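Local coordinates for methylocystis parvus OBBP MbnE (PDB 5ICQ), which probably binds the copper-chelating peptide methanobactin in the periplasm, as a solute-binding protein of family 5, at residues Asn317-Arg330 and Phe490-Ala503. Numbering follows the deposited sequence.
Sequences NPKGLNGFVFNTRR and FDFDMMIGQYVASA
G323 pairs with G497 and V325 with M495 as hydrogen-bonded pairs of an antiparallel ladder, which joins strands 322-326 and 494-498 inside a mixed sheet of the solute-binding fold. Strand 567-572 flanks 322-326, and strand 442-450 runs parallel to 494-498. The bond from V325 N to M495 O, 2.7 Å, is almost straight at 177°. Glycine suits position 497, where a CB would come too close to V325 CG2 as it stands.

F324, F326, M494 and I496 make the apolar part of one face, which N322 and Q498 continue with a hydrogen bond between their side-chain amides. Unbranched and flexible, M494 serves two rings: its SD lies obliquely beside F324, a Met-aromatic contact, while the bend at chi3 (-74°) carries CE over one face of F326, 3.8 Å from the ring centroid. I496 CG1 packs against F324 CD1.

Polar side chains hold the end beyond F326. With chi1 at -176° the N327 side chain extends away from its own N toward 490-503, and ND2 donates to F492 O at 2.9 Å, with that oxygen in the amide plane. Its OD1 accepts from R329 N, closing an Asx turn, and takes R329 NH1 from the opposite face of its plane. R329, further held by the carbonyls of A518 and L526, lays its guanidinium flat on the F490 ring, centres 3.7 Å apart, a cation-pi stack.

R330 is long enough to span two carboxylates: NH1 to D493 OD1 and NH2 to D491 OD1 are salt bridges of one network, both oxygens near the guanidinium plane, D493 OD1 approached from above its carboxylate plane. A methionine in its place would probably leave D491 without its charged mate and take from D493 OD1 its cationic partner, though OD2 would keep its bond to E447 N.

At the other end, P318 packs CB on A501 CB, and one water donates to both P318 O (2.6 Å) and A501 O (2.8 Å).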
ATOM      1  N   ASN A 317      -3.902   8.689  -5.952  1.00 12.24           N
ATOM      2  CA  ASN A 317      -3.284   7.413  -5.617  1.00 14.56           C
ATOM      3  C   ASN A 317      -3.929   6.294  -6.431  1.00 17.86           C
ATOM      4  O   ASN A 317      -5.157   6.231  -6.515  1.00 12.92           O
ATOM      5  CB  ASN A 317      -3.437   7.121  -4.130  1.00 13.26           C
ATOM      6  CG  ASN A 317      -2.343   6.223  -3.608  1.00 13.92           C
ATOM      7  OD1 ASN A 317      -1.185   6.627  -3.543  1.00 16.19           O
ATOM      8  ND2 ASN A 317      -2.701   4.995  -3.240  1.00 14.95           N
ATOM      9  N   PRO A 318      -3.149   5.395  -7.029  1.00 11.09           N
ATOM     10  CA  PRO A 318      -3.751   4.309  -7.815  1.00 13.49           C
ATOM     11  C   PRO A 318      -4.530   3.332  -6.949  1.00 13.47           C
ATOM     12  O   PRO A 318      -4.260   3.160  -5.758  1.00 12.50           O
ATOM     13  CB  PRO A 318      -2.544   3.622  -8.469  1.00 16.02           C
ATOM     14  CG  PRO A 318      -1.377   4.006  -7.618  1.00 24.06           C
ATOM     15  CD  PRO A 318      -1.680   5.396  -7.117  1.00 11.47           C
ATOM     16  N   LYS A 319      -5.493   2.669  -7.586  1.00  9.68           N
ATOM     17  CA  LYS A 319      -6.420   1.753  -6.938  1.00 10.14           C
ATOM     18  C   LYS A 319      -6.149   0.333  -7.418  1.00 12.80           C
ATOM     19  O   LYS A 319      -5.468   0.115  -8.428  1.00 13.05           O
ATOM     20  CB  LYS A 319      -7.872   2.130  -7.247  1.00 10.61           C
ATOM     21  CG  LYS A 319      -8.250   3.563  -6.860  1.00 21.17           C
ATOM     22  CD  LYS A 319      -8.356   3.693  -5.348  1.00 21.33           C
ATOM     23  CE  LYS A 319      -8.706   5.112  -4.941  1.00 31.79           C
ATOM     24  NZ  LYS A 319      -7.720   6.093  -5.485  1.00 36.14           N
ATOM     25  N   GLY A 320      -6.713  -0.633  -6.699  1.00 14.55           N
ATOM     26  CA  GLY A 320      -6.503  -2.036  -7.020  1.00 12.05           C
ATOM     27  C   GLY A 320      -5.219  -2.544  -6.384  1.00 15.70           C
ATOM     28  O   GLY A 320      -4.549  -1.791  -5.682  1.00 12.58           O
ATOM     29  N   LEU A 321      -4.879  -3.816  -6.597  1.00  9.41           N
ATOM     30  CA  LEU A 321      -5.753  -4.773  -7.274  1.00  8.26           C
ATOM     31  C   LEU A 321      -5.889  -6.014  -6.387  1.00  9.09           C
ATOM     32  O   LEU A 321      -4.884  -6.562  -5.911  1.00 11.57           O
ATOM     33  CB  LEU A 321      -5.200  -5.165  -8.658  1.00 10.38           C
ATOM     34  CG  LEU A 321      -5.967  -6.246  -9.463  1.00  9.72           C
ATOM     35  CD1 LEU A 321      -5.768  -6.059 -10.972  1.00 10.51           C
ATOM     36  CD2 LEU A 321      -5.550  -7.679  -9.063  1.00  6.92           C
ATOM     37  N   ASN A 322      -7.131  -6.429  -6.160  1.00  7.12           N
ATOM     38  CA  ASN A 322      -7.477  -7.727  -5.597  1.00  4.67           C
ATOM     39  C   ASN A 322      -8.111  -8.562  -6.699  1.00  5.43           C
ATOM     40  O   ASN A 322      -8.704  -8.017  -7.633  1.00  7.04           O
ATOM     41  CB  ASN A 322      -8.491  -7.615  -4.450  1.00 14.48           C
ATOM     42  CG  ASN A 322      -8.061  -6.668  -3.369  1.00 30.24           C
ATOM     43  OD1 ASN A 322      -6.880  -6.576  -3.042  1.00 33.76           O
ATOM     44  ND2 ASN A 322      -9.028  -5.962  -2.789  1.00 25.65           N
ATOM     45  N   GLY A 323      -8.009  -9.881  -6.588  1.00  7.17           N
ATOM     46  CA  GLY A 323      -8.626 -10.698  -7.623  1.00 10.87           C
ATOM     47  C   GLY A 323      -8.603 -12.168  -7.281  1.00  7.37           C
ATOM     48  O   GLY A 323      -7.914 -12.603  -6.354  1.00  8.05           O
ATOM     49  N   PHE A 324      -9.381 -12.937  -8.054  1.00  7.86           N
ATOM     50  CA  PHE A 324      -9.239 -14.387  -8.056  1.00  6.20           C
ATOM     51  C   PHE A 324      -7.933 -14.753  -8.744  1.00  9.36           C
ATOM     52  O   PHE A 324      -7.747 -14.440  -9.922  1.00 10.72           O
ATOM     53  CB  PHE A 324     -10.401 -15.062  -8.797  1.00  8.34           C
ATOM     54  CG  PHE A 324     -11.733 -14.971  -8.099  1.00  8.14           C
ATOM     55  CD1 PHE A 324     -12.003 -15.750  -6.972  1.00 12.40           C
ATOM     56  CD2 PHE A 324     -12.734 -14.156  -8.606  1.00 11.99           C
ATOM     57  CE1 PHE A 324     -13.245 -15.681  -6.334  1.00 12.99           C
ATOM     58  CE2 PHE A 324     -13.982 -14.099  -7.992  1.00 14.02           C
ATOM     59  CZ  PHE A 324     -14.233 -14.869  -6.848  1.00  8.58           C
ATOM     60  N   VAL A 325      -7.043 -15.444  -8.038  1.00  4.70           N
ATOM     61  CA  VAL A 325      -5.729 -15.786  -8.570  1.00  3.90           C
ATOM     62  C   VAL A 325      -5.753 -17.217  -9.081  1.00  6.12           C
ATOM     63  O   VAL A 325      -6.125 -18.131  -8.337  1.00  9.40           O
ATOM     64  CB  VAL A 325      -4.640 -15.634  -7.495  1.00  9.49           C
ATOM     65  CG1 VAL A 325      -3.312 -16.106  -8.061  1.00 10.75           C
ATOM     66  CG2 VAL A 325      -4.532 -14.181  -7.037  1.00 10.51           C
ATOM     67  N   PHE A 326      -5.312 -17.421 -10.327  1.00  5.64           N
ATOM     68  CA  PHE A 326      -5.112 -18.767 -10.862  1.00  5.50           C
ATOM     69  C   PHE A 326      -3.765 -19.324 -10.415  1.00  8.48           C
ATOM     70  O   PHE A 326      -2.742 -18.640 -10.489  1.00  9.18           O
ATOM     71  CB  PHE A 326      -5.131 -18.760 -12.401  1.00  5.11           C
ATOM     72  CG  PHE A 326      -6.443 -18.340 -13.019  1.00  6.49           C
ATOM     73  CD1 PHE A 326      -7.435 -19.277 -13.287  1.00  7.23           C
ATOM     74  CD2 PHE A 326      -6.646 -17.022 -13.412  1.00  9.25           C
ATOM     75  CE1 PHE A 326      -8.628 -18.892 -13.908  1.00  5.45           C
ATOM     76  CE2 PHE A 326      -7.818 -16.625 -14.010  1.00  7.62           C
ATOM     77  CZ  PHE A 326      -8.817 -17.563 -14.272  1.00  7.12           C
ATOM     78  N   ASN A 327      -3.748 -20.583  -9.986  1.00  6.42           N
ATOM     79  CA  ASN A 327      -2.460 -21.208  -9.703  1.00  5.44           C
ATOM     80  C   ASN A 327      -1.923 -21.765 -11.012  1.00  9.53           C
ATOM     81  O   ASN A 327      -2.227 -22.899 -11.401  1.00 10.69           O
ATOM     82  CB  ASN A 327      -2.575 -22.296  -8.641  1.00  7.95           C
ATOM     83  CG  ASN A 327      -1.211 -22.884  -8.286  1.00 12.95           C
ATOM     84  OD1 ASN A 327      -0.211 -22.561  -8.930  1.00  8.06           O
ATOM     85  ND2 ASN A 327      -1.162 -23.728  -7.256  1.00  9.06           N
ATOM     86  N   THR A 328      -1.093 -20.963 -11.702  1.00  7.42           N
ATOM     87  CA  THR A 328      -0.648 -21.390 -13.025  1.00  9.56           C
ATOM     88  C   THR A 328       0.406 -22.485 -12.951  1.00 10.47           C
ATOM     89  O   THR A 328       0.839 -22.970 -14.000  1.00  9.74           O
ATOM     90  CB  THR A 328      -0.089 -20.221 -13.843  1.00  8.71           C
ATOM     91  OG1 THR A 328       1.174 -19.787 -13.300  1.00 10.35           O
ATOM     92  CG2 THR A 328      -1.058 -19.032 -13.785  1.00  5.62           C
ATOM     93  N   ARG A 329       0.836 -22.877 -11.750  1.00  9.22           N
ATOM     94  CA  ARG A 329       1.743 -24.015 -11.617  1.00 11.27           C
ATOM     95  C   ARG A 329       1.040 -25.329 -11.901  1.00 15.58           C
ATOM     96  O   ARG A 329       1.708 -26.341 -12.161  1.00 11.37           O
ATOM     97  CB  ARG A 329       2.338 -24.081 -10.203  1.00  7.46           C
ATOM     98  CG  ARG A 329       3.014 -22.794  -9.730  1.00  7.79           C
ATOM     99  CD  ARG A 329       3.293 -22.864  -8.231  1.00  7.25           C
ATOM    100  NE  ARG A 329       3.707 -21.564  -7.681  1.00  8.11           N
ATOM    101  CZ  ARG A 329       2.857 -20.611  -7.312  1.00 10.95           C
ATOM    102  NH1 ARG A 329       1.548 -20.800  -7.451  1.00  8.26           N
ATOM    103  NH2 ARG A 329       3.305 -19.466  -6.813  1.00  6.27           N
ATOM    104  N   ARG A 330      -0.281 -25.349 -11.817  1.00 10.39           N
ATOM    105  CA  ARG A 330      -1.043 -26.577 -11.998  1.00 13.20           C
ATOM    106  C   ARG A 330      -1.572 -26.665 -13.424  1.00 13.82           C
ATOM    107  O   ARG A 330      -2.012 -25.666 -13.996  1.00 10.58           O
ATOM    108  CB  ARG A 330      -2.179 -26.654 -10.970  1.00 14.62           C
ATOM    109  CG  ARG A 330      -1.643 -26.750  -9.530  1.00 16.87           C
ATOM    110  CD  ARG A 330      -2.739 -26.924  -8.480  1.00 16.27           C
ATOM    111  NE  ARG A 330      -2.163 -27.289  -7.184  1.00 11.50           N
ATOM    112  CZ  ARG A 330      -2.866 -27.532  -6.077  1.00 15.04           C
ATOM    113  NH1 ARG A 330      -4.194 -27.448  -6.084  1.00  9.27           N
ATOM    114  NH2 ARG A 330      -2.238 -27.865  -4.956  1.00 12.09           N
ATOM    115  N   PHE A 490       1.323 -22.806  -1.708  1.00 10.69           N
ATOM    116  CA  PHE A 490       0.623 -22.744  -2.995  1.00 11.29           C
ATOM    117  C   PHE A 490      -0.237 -23.989  -3.227  1.00 12.88           C
ATOM    118  O   PHE A 490      -0.349 -24.495  -4.350  1.00 11.60           O
ATOM    119  CB  PHE A 490       1.610 -22.523  -4.153  1.00 11.02           C
ATOM    120  CG  PHE A 490       2.559 -21.357  -3.925  1.00  9.58           C
ATOM    121  CD1 PHE A 490       2.073 -20.078  -3.687  1.00 11.79           C
ATOM    122  CD2 PHE A 490       3.938 -21.552  -3.949  1.00 11.22           C
ATOM    123  CE1 PHE A 490       2.945 -18.992  -3.478  1.00 10.65           C
ATOM    124  CE2 PHE A 490       4.822 -20.478  -3.741  1.00 13.17           C
ATOM    125  CZ  PHE A 490       4.323 -19.199  -3.491  1.00 11.13           C
ATOM    126  N   ASP A 491      -0.873 -24.475  -2.159  1.00  8.04           N
ATOM    127  CA  ASP A 491      -1.727 -25.659  -2.248  1.00 10.31           C
ATOM    128  C   ASP A 491      -3.179 -25.218  -2.460  1.00 14.55           C
ATOM    129  O   ASP A 491      -4.042 -25.301  -1.577  1.00 10.89           O
ATOM    130  CB  ASP A 491      -1.573 -26.529  -1.009  1.00 10.16           C
ATOM    131  CG  ASP A 491      -2.461 -27.758  -1.047  1.00 20.05           C
ATOM    132  OD1 ASP A 491      -2.924 -28.141  -2.152  1.00 16.35           O
ATOM    133  OD2 ASP A 491      -2.708 -28.332   0.032  1.00 18.83           O
ATOM    134  N   PHE A 492      -3.430 -24.732  -3.673  1.00  8.51           N
ATOM    135  CA  PHE A 492      -4.763 -24.286  -4.066  1.00  7.39           C
ATOM    136  C   PHE A 492      -4.838 -24.303  -5.589  1.00 13.88           C
ATOM    137  O   PHE A 492      -3.810 -24.259  -6.276  1.00  7.99           O
ATOM    138  CB  PHE A 492      -5.078 -22.884  -3.510  1.00  8.55           C
ATOM    139  CG  PHE A 492      -4.086 -21.816  -3.944  1.00 11.39           C
ATOM    140  CD1 PHE A 492      -4.227 -21.173  -5.170  1.00  9.46           C
ATOM    141  CD2 PHE A 492      -3.020 -21.464  -3.121  1.00 11.43           C
ATOM    142  CE1 PHE A 492      -3.306 -20.212  -5.582  1.00 14.04           C
ATOM    143  CE2 PHE A 492      -2.099 -20.490  -3.520  1.00 11.50           C
ATOM    144  CZ  PHE A 492      -2.246 -19.869  -4.752  1.00 11.81           C
ATOM    145  N   ASP A 493      -6.071 -24.412  -6.106  1.00  7.64           N
ATOM    146  CA  ASP A 493      -6.300 -24.180  -7.534  1.00  9.20           C
ATOM    147  C   ASP A 493      -6.497 -22.697  -7.805  1.00 13.31           C
ATOM    148  O   ASP A 493      -5.936 -22.147  -8.765  1.00  9.81           O
ATOM    149  CB  ASP A 493      -7.541 -24.940  -8.031  1.00  5.09           C
ATOM    150  CG  ASP A 493      -7.401 -26.452  -7.942  1.00 16.56           C
ATOM    151  OD1 ASP A 493      -6.269 -26.980  -8.068  1.00 13.14           O
ATOM    152  OD2 ASP A 493      -8.452 -27.111  -7.761  1.00 11.86           O
ATOM    153  N   MET A 494      -7.306 -22.051  -6.965  1.00  7.62           N
ATOM    154  CA  MET A 494      -7.640 -20.639  -7.068  1.00 10.23           C
ATOM    155  C   MET A 494      -7.878 -20.107  -5.663  1.00  8.78           C
ATOM    156  O   MET A 494      -8.393 -20.822  -4.799  1.00  8.20           O
ATOM    157  CB  MET A 494      -8.898 -20.428  -7.929  1.00  6.30           C
ATOM    158  CG  MET A 494      -9.371 -18.961  -8.010  1.00  6.25           C
ATOM    159  SD  MET A 494     -10.746 -18.775  -9.174  1.00  9.10           S
ATOM    160  CE  MET A 494      -9.882 -18.919 -10.732  1.00 11.32           C
ATOM    161  N   MET A 495      -7.489 -18.862  -5.435  1.00  5.46           N
ATOM    162  CA  MET A 495      -7.778 -18.210  -4.167  1.00  6.90           C
ATOM    163  C   MET A 495      -7.874 -16.729  -4.464  1.00  8.94           C
ATOM    164  O   MET A 495      -7.620 -16.292  -5.589  1.00 14.09           O
ATOM    165  CB  MET A 495      -6.705 -18.517  -3.106  1.00  8.60           C
ATOM    166  CG  MET A 495      -5.308 -18.031  -3.450  1.00 12.60           C
ATOM    167  SD  MET A 495      -4.182 -18.236  -2.030  1.00 25.21           S
ATOM    168  CE  MET A 495      -4.660 -16.822  -1.031  1.00 31.67           C
ATOM    169  N   ILE A 496      -8.260 -15.947  -3.466  1.00  7.21           N
ATOM    170  CA  ILE A 496      -8.349 -14.498  -3.640  1.00  6.57           C
ATOM    171  C   ILE A 496      -7.068 -13.887  -3.098  1.00 13.05           C
ATOM    172  O   ILE A 496      -6.651 -14.204  -1.979  1.00 13.53           O
ATOM    173  CB  ILE A 496      -9.604 -13.931  -2.958  1.00  9.26           C
ATOM    174  CG1 ILE A 496     -10.835 -14.384  -3.751  1.00 13.66           C
ATOM    175  CG2 ILE A 496      -9.527 -12.405  -2.887  1.00 12.39           C
ATOM    176  CD1 ILE A 496     -12.174 -14.089  -3.079  1.00 16.84           C
ATOM    177  N   GLY A 497      -6.417 -13.044  -3.905  1.00 10.73           N
ATOM    178  CA  GLY A 497      -5.147 -12.470  -3.526  1.00  9.84           C
ATOM    179  C   GLY A 497      -5.168 -10.965  -3.687  1.00 12.72           C
ATOM    180  O   GLY A 497      -6.010 -10.405  -4.387  1.00  9.87           O
ATOM    181  N   GLN A 498      -4.208 -10.313  -3.033  1.00  8.29           N
ATOM    182  CA  GLN A 498      -4.110  -8.860  -3.038  1.00 12.76           C
ATOM    183  C   GLN A 498      -2.754  -8.417  -3.577  1.00 10.44           C
ATOM    184  O   GLN A 498      -1.714  -8.964  -3.189  1.00 10.34           O
ATOM    185  CB  GLN A 498      -4.338  -8.324  -1.624  1.00 23.46           C
ATOM    186  CG  GLN A 498      -4.227  -6.834  -1.494  1.00 40.09           C
ATOM    187  CD  GLN A 498      -4.801  -6.325  -0.184  1.00 44.24           C
ATOM    188  OE1 GLN A 498      -4.178  -6.453   0.871  1.00 42.67           O
ATOM    189  NE2 GLN A 498      -5.999  -5.743  -0.248  1.00 42.56           N
ATOM    190  N   TYR A 499      -2.771  -7.422  -4.476  1.00  7.10           N
ATOM    191  CA  TYR A 499      -1.568  -6.804  -5.063  1.00  5.37           C
ATOM    192  C   TYR A 499      -1.779  -5.291  -4.968  1.00  9.28           C
ATOM    193  O   TYR A 499      -2.180  -4.665  -5.944  1.00  9.64           O
ATOM    194  CB  TYR A 499      -1.360  -7.250  -6.517  1.00 10.17           C
ATOM    195  CG  TYR A 499      -1.215  -8.747  -6.656  1.00 11.03           C
ATOM    196  CD1 TYR A 499      -2.333  -9.567  -6.771  1.00 10.31           C
ATOM    197  CD2 TYR A 499       0.039  -9.340  -6.629  1.00  8.98           C
ATOM    198  CE1 TYR A 499      -2.202 -10.948  -6.876  1.00 10.42           C
ATOM    199  CE2 TYR A 499       0.182 -10.722  -6.748  1.00  9.47           C
ATOM    200  CZ  TYR A 499      -0.944 -11.514  -6.877  1.00 10.45           C
ATOM    201  OH  TYR A 499      -0.819 -12.886  -6.979  1.00 11.91           O
ATOM    202  N   VAL A 500      -1.544  -4.721  -3.783  1.00  8.64           N
ATOM    203  CA  VAL A 500      -1.919  -3.326  -3.539  1.00 11.88           C
ATOM    204  C   VAL A 500      -1.103  -2.398  -4.429  1.00 11.58           C
ATOM    205  O   VAL A 500       0.132  -2.450  -4.432  1.00 12.87           O
ATOM    206  CB  VAL A 500      -1.722  -2.967  -2.056  1.00 16.07           C
ATOM    207  CG1 VAL A 500      -1.870  -1.450  -1.854  1.00 17.12           C
ATOM    208  CG2 VAL A 500      -2.710  -3.721  -1.169  1.00 16.87           C
ATOM    209  N   ALA A 501      -1.792  -1.538  -5.185  1.00 10.73           N
ATOM    210  CA  ALA A 501      -1.113  -0.585  -6.060  1.00 10.12           C
ATOM    211  C   ALA A 501      -0.453   0.523  -5.251  1.00 16.32           C
ATOM    212  O   ALA A 501      -0.961   0.961  -4.219  1.00 14.16           O
ATOM    213  CB  ALA A 501      -2.089   0.056  -7.053  1.00  7.68           C
ATOM    214  N   SER A 502       0.680   0.995  -5.747  1.00 17.38           N
ATOM    215  CA  SER A 502       1.369   2.121  -5.147  1.00 23.37           C
ATOM    216  C   SER A 502       1.628   3.150  -6.237  1.00 17.02           C
ATOM    217  O   SER A 502       1.676   2.812  -7.420  1.00 13.16           O
ATOM    218  CB  SER A 502       2.673   1.663  -4.476  1.00 30.32           C
ATOM    219  OG  SER A 502       3.780   2.441  -4.866  1.00 31.00           O
ATOM    220  N   ALA A 503       1.756   4.416  -5.834  1.00 14.42           N
ATOM    221  CA  ALA A 503       2.074   5.466  -6.792  1.00 16.63           C
ATOM    222  C   ALA A 503       3.515   5.404  -7.275  1.00 11.76           C
ATOM    223  O   ALA A 503       3.856   6.104  -8.231  1.00 11.88           O
ATOM    224  CB  ALA A 503       1.801   6.846  -6.178  1.00 20.24           C
TER
HETATM  225  O   HOH W   1       1.050   5.404  -3.071  1.00 26.15           O
HETATM  226  O   HOH W   2      -1.191   2.946  -2.139  1.00 26.77           O
HETATM  227  O   HOH W   3      -3.756   1.372  -3.872  1.00 31.05           O
HETATM  228  O   HOH W   4      -5.471 -27.754  -3.554  1.00 18.75           O